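Catalase (PDB 2J2M) catalyses the breakdown of hydrogen peroxide to water and oxygen at a protoporphyrin IX iron, as a haem catalase built of four subunits. Local coordinates at residues E426-R429 and E435-A438; K6-T9 and P15-D18; Q367-G370 and K375-T378. All coordinates share one frame; numbering follows the deposited sequence.

Contact 1 (E426-R429 and E435-A438); sequences EVYR and EQMA
Tyr-428 and Gln-436 are the residues through which helix 422-430 and helix 433-447 meet here, and their CA atoms lie 7.1 Å apart, the closest such pair. Both segments are helical throughout, and just two residues separate the helices, so the chain turns sharply between them and brings the end of the first up against the beginning of the second.

The contact is carried by one amide on one ring. Gln-436 runs out extended beyond CG and reaches back across Tyr-428, its amide plane only 9° from the ring plane, so that the two flat groups are stacked. NE2 sits over the rim of the ring, with CE1 of Tyr-428 its nearest ring atom at 3.3 Å from NE2 of Gln-436. Further back along the chain, CG of Gln-436 makes a CH-pi contact 4.1 Å from the centroid of the Tyr-428 ring, over its face. The same NE2 donates to the backbone O of Tyr-428 at 3.0 Å, nearly straight at 166°, arriving from above the carbonyl plane. The Tyr-428 ring is carried toward the second helix by a chi1 of 179°, which sets CG opposite the backbone N; its OH meets a water at 2.6 Å, and that water in turn donates to O of Gln-436. An alanine in place of Gln-436 would take away the amide and is likely to leave the Tyr-428 carbonyl without this donor and one ring face without the amide stacked on it.

Arg-429 turns elsewhere, to a salt bridge with Asp-467, while Tyr-428 also packs on Met-178 of helix 174-180. The arrangement is one of two consecutive helices joined by a two-residue link, in the all-helical C-terminal part of the subunit, within the catalase-related immune-responsive family region.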
# COMPACT_ATOMS: atom_id res chain seq x y z
N GLU A 426 -43.56 -0.08 -21.10
CA GLU A 426 -43.30 -0.27 -22.54
C GLU A 426 -42.34 -1.42 -22.79
O GLU A 426 -42.59 -2.25 -23.67
CB GLU A 426 -42.73 1.00 -23.18
CG GLU A 426 -43.66 2.22 -23.14
CD GLU A 426 -42.95 3.47 -23.62
OE1 GLU A 426 -42.79 3.62 -24.86
OE2 GLU A 426 -42.53 4.29 -22.76
N VAL A 427 -41.26 -1.49 -22.01
CA VAL A 427 -40.32 -2.62 -22.09
C VAL A 427 -41.04 -3.93 -21.84
O VAL A 427 -40.87 -4.88 -22.62
CB VAL A 427 -39.07 -2.48 -21.15
CG1 VAL A 427 -38.27 -3.80 -21.10
CG2 VAL A 427 -38.16 -1.31 -21.59
N TYR A 428 -41.88 -4.00 -20.80
CA TYR A 428 -42.64 -5.23 -20.58
C TYR A 428 -43.48 -5.63 -21.82
O TYR A 428 -43.42 -6.78 -22.30
CB TYR A 428 -43.53 -5.14 -19.34
CG TYR A 428 -44.35 -6.40 -19.10
CD1 TYR A 428 -45.71 -6.44 -19.41
CD2 TYR A 428 -43.75 -7.55 -18.57
CE1 TYR A 428 -46.45 -7.60 -19.20
CE2 TYR A 428 -44.47 -8.69 -18.35
CZ TYR A 428 -45.82 -8.72 -18.67
OH TYR A 428 -46.53 -9.88 -18.44
N ARG A 429 -44.25 -4.67 -22.35
CA ARG A 429 -45.16 -4.93 -23.46
C ARG A 429 -44.46 -5.20 -24.79
O ARG A 429 -45.02 -5.85 -25.67
CB ARG A 429 -46.23 -3.83 -23.58
CG ARG A 429 -47.29 -3.92 -22.47
CD ARG A 429 -48.30 -2.78 -22.49
NE ARG A 429 -47.68 -1.46 -22.38
CZ ARG A 429 -47.50 -0.80 -21.23
NH1 ARG A 429 -46.94 0.40 -21.25
NH2 ARG A 429 -47.84 -1.36 -20.06
N GLU A 435 -40.66 -14.41 -23.08
CA GLU A 435 -39.95 -13.46 -22.22
C GLU A 435 -40.79 -13.03 -21.01
O GLU A 435 -40.29 -12.99 -19.88
CB GLU A 435 -39.48 -12.25 -23.03
CG GLU A 435 -38.40 -12.57 -24.06
CD GLU A 435 -38.06 -11.40 -24.99
OE1 GLU A 435 -38.89 -10.48 -25.18
OE2 GLU A 435 -36.96 -11.40 -25.55
N GLN A 436 -42.07 -12.72 -21.25
CA GLN A 436 -42.97 -12.29 -20.18
C GLN A 436 -43.21 -13.38 -19.14
O GLN A 436 -43.38 -13.09 -17.96
CB GLN A 436 -44.30 -11.81 -20.73
CG GLN A 436 -44.22 -10.53 -21.51
CD GLN A 436 -45.59 -10.03 -21.94
OE1 GLN A 436 -46.54 -10.80 -22.06
NE2 GLN A 436 -45.68 -8.73 -22.19
N MET A 437 -43.22 -14.63 -19.60
CA MET A 437 -43.41 -15.77 -18.70
C MET A 437 -42.13 -16.09 -17.91
O MET A 437 -42.19 -16.39 -16.72
CB MET A 437 -43.97 -16.99 -19.44
CG MET A 437 -44.38 -18.17 -18.53
SD MET A 437 -45.45 -17.74 -17.11
CE MET A 437 -47.08 -18.21 -17.73
N ALA A 438 -40.97 -16.00 -18.58
CA ALA A 438 -39.67 -16.11 -17.91
C ALA A 438 -39.52 -15.05 -16.83
O ALA A 438 -39.08 -15.35 -15.72
CB ALA A 438 -38.51 -16.01 -18.92
O HOH W 1 -45.69 -11.91 -17.11

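Contact 2 (K6-T9 and P15-D18)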
# COMPACT_ATOMS: atom_id res chain seq x y z
N LYS A 6 18.38 -23.39 -19.66
CA LYS A 6 17.91 -22.18 -18.93
C LYS A 6 18.10 -22.38 -17.42
O LYS A 6 17.48 -23.27 -16.82
CB LYS A 6 16.43 -21.92 -19.25
CG LYS A 6 16.08 -20.44 -19.39
CD LYS A 6 14.83 -20.25 -20.24
CE LYS A 6 14.88 -18.92 -21.00
NZ LYS A 6 13.51 -18.33 -21.17
N LYS A 7 18.97 -21.56 -16.82
CA LYS A 7 19.25 -21.62 -15.37
C LYS A 7 18.19 -20.91 -14.52
O LYS A 7 17.88 -19.73 -14.76
CB LYS A 7 20.62 -21.01 -15.04
CG LYS A 7 21.82 -21.65 -15.71
CD LYS A 7 23.10 -21.50 -14.86
CE LYS A 7 24.32 -20.97 -15.63
NZ LYS A 7 24.54 -21.55 -17.00
N LEU A 8 17.65 -21.64 -13.54
CA LEU A 8 16.84 -21.08 -12.47
C LEU A 8 17.68 -20.13 -11.62
O LEU A 8 18.80 -20.48 -11.21
CB LEU A 8 16.28 -22.20 -11.59
CG LEU A 8 15.55 -21.81 -10.30
CD1 LEU A 8 14.23 -21.08 -10.57
CD2 LEU A 8 15.32 -23.05 -9.49
N THR A 9 17.15 -18.93 -11.35
CA THR A 9 17.88 -17.89 -10.62
C THR A 9 16.98 -17.33 -9.52
O THR A 9 15.77 -17.56 -9.54
CB THR A 9 18.33 -16.69 -11.53
OG1 THR A 9 17.18 -16.01 -12.06
CG2 THR A 9 19.18 -17.15 -12.70
N PRO A 15 22.38 -17.89 -9.80
CA PRO A 15 21.89 -19.23 -10.10
C PRO A 15 21.57 -20.07 -8.85
O PRO A 15 22.35 -20.10 -7.93
CB PRO A 15 23.06 -19.86 -10.87
CG PRO A 15 23.83 -18.72 -11.38
CD PRO A 15 23.74 -17.68 -10.34
N ILE A 16 20.43 -20.73 -8.87
CA ILE A 16 20.02 -21.63 -7.80
C ILE A 16 20.57 -23.04 -8.02
O ILE A 16 20.41 -23.63 -9.09
CB ILE A 16 18.46 -21.60 -7.63
CG1 ILE A 16 18.06 -20.29 -6.96
CG2 ILE A 16 17.95 -22.81 -6.81
CD1 ILE A 16 16.61 -19.88 -7.11
N GLY A 17 21.21 -23.59 -6.99
CA GLY A 17 21.75 -24.93 -7.04
C GLY A 17 20.79 -26.00 -6.54
O GLY A 17 20.73 -27.11 -7.09
N ASP A 18 20.03 -25.67 -5.50
CA ASP A 18 19.11 -26.61 -4.89
C ASP A 18 17.79 -25.90 -4.64
O ASP A 18 17.66 -25.08 -3.72
CB ASP A 18 19.72 -27.17 -3.59
CG ASP A 18 18.83 -28.20 -2.88
OD1 ASP A 18 19.33 -28.83 -1.92
OD2 ASP A 18 17.65 -28.39 -3.25
O HOH W 2 20.47 -22.45 -11.58
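Leu-8 and Ile-16 join the two segments by backbone and side chain alike. The backbone link is a hydrogen bond from N of Ile-16 to O of Leu-8, 2.9 Å long and almost straight at 174°. Beside it, CA of Pro-15 makes a CA-H...O contact with the same Leu-8 oxygen at 3.5 Å. Thr-9 and Pro-15 form a single beta bridge, their CA atoms 4.3 Å apart, and neither segment goes on to become a regular strand.

A water lies next to this link. The water is 2.6 Å from O of Leu-8 and also close to O of Ile-16, and so fills in between the two carbonyls where the chains diverge.

The apolar part belongs to the two branched side chains, which cross obliquely. CD2 of Leu-8 rests against CG2 of Ile-16 at 3.8 Å. The Ile-16 chain splits around this point: CG2, anti to the backbone N, faces the leucine methyl, whereas CG1 carries CD1 over the Thr-9 carbonyl, with CD1 of Ile-16 3.5 Å from O of Thr-9. At the margin, CD of Lys-7 grazes CB of Pro-15 at 4.3 Å.

A second subunit covers much of the rest. Thr-9 OG1 bonds to N of Asn-364 of that subunit and Thr-9 O to ND2 of its Asn-365, while Pro-15 packs on its Tyr-398. The whole is a short bridged loop in the extended N-terminal arm; the centre of the contact lies about 43 Å from the centre of its own chain, buried against a neighbour, as in the arm exchange of catalase tetramers.

Contact 3 (Q367-G370 and K375-T378); sequences QRDG and KQQT
Asp-369 and Gln-376 meet across a surface loop that doubles back on itself, in the long irregular connection that follows helix 330-346 of the catalase fold and lies against a second subunit.

Hydrogen bonds come first. The Gln-376 amide uses both its ends on Asp-369: OE1 accepts the backbone N-H of Asp-369, N to OE1 2.8 Å, in the carbonyl plane on a lone pair, and NE2 gives to OD2 of Asp-369 at 2.9 Å. That carboxylate oxygen is met on its anti side. A bend at chi2 (85°) in Gln-376 turns its amide to face the aspartate in this way, and NE2 has a further partner in Asn-305 of the second subunit.

Arg-368 and Gln-377 are in packing contact. Their side chains cross at about a right angle, with CB of Gln-377 over the rim of one guanidinium face. Rather than bonding to Gln-377, NH1 of Arg-368 donates to its neighbour's carbonyl, O of Gln-367, at 2.9 Å, and also to O of Asn-365; NH2 bonds to O of Ser-379. OE1 of Gln-377 accepts from N of Asn-365.

Two waters complete the join. One ties O of Gln-367 to NE2 of Gln-377, with a weak bond to N of Gln-377 besides. The other donates to O of Asp-369 and, at 2.7 Å, to OE1 of Gln-376.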
# COMPACT_ATOMS: atom_id res chain seq x y z
N GLN A 367 4.47 14.80 -15.38
CA GLN A 367 4.18 13.98 -14.21
C GLN A 367 5.42 13.14 -13.84
O GLN A 367 6.16 12.70 -14.73
CB GLN A 367 2.98 13.05 -14.45
CG GLN A 367 1.67 13.76 -14.66
CD GLN A 367 0.52 12.79 -14.89
OE1 GLN A 367 0.57 11.65 -14.46
NE2 GLN A 367 -0.54 13.26 -15.55
N ARG A 368 5.62 12.92 -12.54
CA ARG A 368 6.84 12.30 -12.06
C ARG A 368 6.60 11.40 -10.86
O ARG A 368 5.64 11.58 -10.12
CB ARG A 368 7.87 13.39 -11.67
CG ARG A 368 8.48 14.20 -12.86
CD ARG A 368 9.21 13.27 -13.85
NE ARG A 368 9.91 13.98 -14.91
CZ ARG A 368 9.35 14.39 -16.05
NH1 ARG A 368 8.04 14.20 -16.28
NH2 ARG A 368 10.10 15.02 -16.96
N ASP A 369 7.52 10.44 -10.67
CA ASP A 369 7.65 9.69 -9.41
C ASP A 369 6.50 8.71 -9.18
O ASP A 369 6.03 8.07 -10.14
CB ASP A 369 7.84 10.65 -8.20
CG ASP A 369 9.12 11.52 -8.30
OD1 ASP A 369 9.43 12.19 -7.30
OD2 ASP A 369 9.84 11.55 -9.32
N GLY A 370 6.03 8.59 -7.93
CA GLY A 370 5.02 7.58 -7.56
C GLY A 370 5.61 6.17 -7.47
O GLY A 370 6.58 5.83 -8.17
N LYS A 375 8.54 3.43 -15.82
CA LYS A 375 8.69 4.24 -17.04
C LYS A 375 8.83 5.75 -16.71
O LYS A 375 8.30 6.63 -17.43
CB LYS A 375 7.50 4.01 -18.01
CG LYS A 375 7.41 2.60 -18.65
CD LYS A 375 8.29 2.43 -19.90
CE LYS A 375 7.50 2.51 -21.22
NZ LYS A 375 7.54 3.85 -21.89
N GLN A 376 9.53 6.04 -15.62
CA GLN A 376 9.88 7.41 -15.25
C GLN A 376 10.48 8.17 -16.45
O GLN A 376 11.44 7.72 -17.06
CB GLN A 376 10.88 7.39 -14.08
CG GLN A 376 11.27 8.76 -13.50
CD GLN A 376 10.28 9.23 -12.45
OE1 GLN A 376 9.07 9.18 -12.67
NE2 GLN A 376 10.79 9.68 -11.31
N GLN A 377 9.88 9.32 -16.78
CA GLN A 377 10.47 10.24 -17.76
C GLN A 377 11.65 10.92 -17.09
O GLN A 377 11.54 11.45 -15.99
CB GLN A 377 9.42 11.25 -18.26
CG GLN A 377 8.18 10.59 -18.93
CD GLN A 377 6.98 11.54 -19.08
OE1 GLN A 377 6.74 12.10 -20.16
NE2 GLN A 377 6.23 11.72 -17.99
N THR A 378 12.80 10.89 -17.74
CA THR A 378 14.04 11.30 -17.07
C THR A 378 14.47 12.76 -17.26
O THR A 378 15.39 13.22 -16.57
CB THR A 378 15.19 10.34 -17.40
OG1 THR A 378 15.36 10.28 -18.83
CG2 THR A 378 14.88 8.94 -16.86
O HOH W 3 7.01 10.35 -15.48
O HOH W 4 6.75 7.73 -12.63

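Contacts 2 and 3 both press against the second subunit, their nearest atoms about 21 Å apart, whereas no other chain touches contact 1, which lies on the far side of the chain's centre from either. Contact 2 is the buried one, although it is distant from its own chain's centre: the neighbour supplies its cover, and its chemistry is backbone bonding with aliphatic packing. Contact 3, at the surface, is polar, built on amides, a carboxylate, a guanidinium and waters. Contact 1 is partly buried and alone joins two helices, by an amide stacked on a ring; the other two tie irregular loops to themselves.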